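Local coordinates for protein putative fimbriae assembly chaperone (Salmonella typhimurium, PDB 2CO7) that probably acts as a periplasmic chaperone of the PapD-like family that helps fold and deliver fimbrial subunits for assembly, at residues E140-N145 and N159-Y164. Residues are numbered along the deposited sequence; the frame is centred on the assembly and turned at random.
Sequences EDVAGN and NPTPFY
Val142 makes the apolar part of this contact through one branch. Its CG2 touches both the ring of Phe163 and the methyl of Thr161, 3.6 Å from Phe163 CD1 and 3.8 Å from Thr161 CG2. The valine and phenylalanine side chains cross at about a right angle, and the methyl meets the CD1–CE1 side of the ring obliquely. With chi1 at -67°, CG2 sits between the backbone N and the carbonyl carbon of Val142, which sets this branch against Phe163 and Thr161. Three residues on, a carbonyl oxygen rather than a side chain meets the proline ring: the backbone O of Asn145 rests 3.4 Å from Pro160 CG and equally near CD of that ring, while the side chains come no nearer than 4.3 Å, Asn145 CB to Pro160 CG.

The partners are the short helix 139-142 with the turn after it and the loop that follows strand 154-159. Both belong to the second of the two immunoglobulin-like domains expected of a PapD-type chaperone, and 160-164 reaches toward the first: Glu90 accepts a hydrogen bond from Tyr164 N, and Phe163 also touches Arg131.

None of the polar bonding runs between the two segments; bonds inside 159-164 set the loop's shape. Asn159 OD1 takes two donors: Thr161 N, closing an Asx turn from well above the carbonyl plane, and Thr161 OG1, at 2.7 Å in that plane on a lone pair. The same hydroxyl oxygen then accepts Phe163 N at 3.2 Å, an ST turn, and lies at the edge of the phenylalanine ring. At the far end of the amide, Asn159 ND2 gives a 2.8 Å bond to Phe163 O, which lies in the amide plane of the asparagine, and a second to Pro184 O. Bonded through both ends, the amide is held against rotation. On the helix side, Asn145 N bonds back to Val142 O at 2.9 Å.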
# COMPACT_ATOMS: atom_id res chain seq x y z
N GLU B 140 -11.75 -3.16 18.92
CA GLU B 140 -12.72 -4.25 18.89
C GLU B 140 -13.62 -4.28 20.13
O GLU B 140 -14.75 -4.75 20.05
CB GLU B 140 -12.05 -5.60 18.60
CG GLU B 140 -11.28 -6.20 19.76
CD GLU B 140 -10.58 -7.53 19.42
OE1 GLU B 140 -11.01 -8.27 18.50
OE2 GLU B 140 -9.60 -7.85 20.12
N ASP B 141 -13.13 -3.73 21.25
CA ASP B 141 -13.93 -3.56 22.45
C ASP B 141 -15.20 -2.74 22.23
O ASP B 141 -16.19 -2.96 22.89
CB ASP B 141 -13.10 -2.90 23.54
CG ASP B 141 -12.02 -3.79 24.09
OD1 ASP B 141 -11.07 -3.24 24.71
OD2 ASP B 141 -12.11 -5.05 23.92
N VAL B 142 -15.12 -1.77 21.31
CA VAL B 142 -16.20 -0.79 21.06
C VAL B 142 -16.72 -0.81 19.62
O VAL B 142 -17.51 0.08 19.25
CB VAL B 142 -15.82 0.69 21.50
CG1 VAL B 142 -15.67 0.77 23.04
CG2 VAL B 142 -14.54 1.19 20.83
N ALA B 143 -16.31 -1.79 18.82
CA ALA B 143 -16.67 -1.85 17.39
C ALA B 143 -18.17 -2.12 17.15
O ALA B 143 -18.69 -1.80 16.07
CB ALA B 143 -15.80 -2.87 16.63
N GLY B 144 -18.85 -2.67 18.16
CA GLY B 144 -20.30 -2.83 18.14
C GLY B 144 -21.04 -1.50 18.28
O GLY B 144 -22.28 -1.46 18.26
N ASN B 145 -20.29 -0.40 18.44
CA ASN B 145 -20.93 0.92 18.52
C ASN B 145 -21.00 1.67 17.21
O ASN B 145 -21.51 2.78 17.18
CB ASN B 145 -20.31 1.76 19.60
CG ASN B 145 -20.63 1.22 20.96
OD1 ASN B 145 -21.55 0.41 21.13
ND2 ASN B 145 -19.88 1.66 21.95
N ASN B 159 -18.74 6.18 12.95
CA ASN B 159 -17.85 5.74 14.04
C ASN B 159 -17.80 6.78 15.17
O ASN B 159 -17.09 7.76 15.08
CB ASN B 159 -16.43 5.47 13.46
CG ASN B 159 -15.40 5.10 14.54
OD1 ASN B 159 -15.75 4.65 15.63
ND2 ASN B 159 -14.16 5.30 14.23
N PRO B 160 -18.54 6.54 16.28
CA PRO B 160 -18.58 7.54 17.36
C PRO B 160 -17.44 7.31 18.40
O PRO B 160 -17.47 7.89 19.48
CB PRO B 160 -19.93 7.26 18.00
CG PRO B 160 -19.99 5.70 17.95
CD PRO B 160 -19.37 5.36 16.58
N THR B 161 -16.45 6.50 18.04
CA THR B 161 -15.40 6.12 18.99
C THR B 161 -14.11 6.86 18.69
O THR B 161 -13.97 7.39 17.59
CB THR B 161 -15.09 4.56 18.91
OG1 THR B 161 -14.21 4.27 17.83
CG2 THR B 161 -16.37 3.74 18.76
N PRO B 162 -13.17 6.89 19.66
CA PRO B 162 -11.84 7.47 19.45
C PRO B 162 -10.86 6.68 18.60
O PRO B 162 -9.72 7.12 18.48
CB PRO B 162 -11.27 7.61 20.88
CG PRO B 162 -12.05 6.59 21.69
CD PRO B 162 -13.39 6.45 21.06
N PHE B 163 -11.30 5.58 17.96
CA PHE B 163 -10.37 4.68 17.27
C PHE B 163 -10.49 4.75 15.78
O PHE B 163 -11.58 4.92 15.26
CB PHE B 163 -10.63 3.22 17.67
CG PHE B 163 -10.40 2.93 19.12
CD1 PHE B 163 -11.47 2.98 20.03
CD2 PHE B 163 -9.12 2.69 19.61
CE1 PHE B 163 -11.26 2.74 21.38
CE2 PHE B 163 -8.91 2.43 20.97
CZ PHE B 163 -9.99 2.46 21.86
N TYR B 164 -9.37 4.53 15.06
CA TYR B 164 -9.50 4.10 13.68
C TYR B 164 -10.13 2.72 13.63
O TYR B 164 -9.68 1.82 14.34
CB TYR B 164 -8.16 4.06 12.93
CG TYR B 164 -7.62 5.44 12.74
CD1 TYR B 164 -7.83 6.14 11.56
CD2 TYR B 164 -6.95 6.09 13.79
CE1 TYR B 164 -7.37 7.44 11.40
CE2 TYR B 164 -6.46 7.41 13.63
CZ TYR B 164 -6.69 8.06 12.45
OH TYR B 164 -6.21 9.34 12.27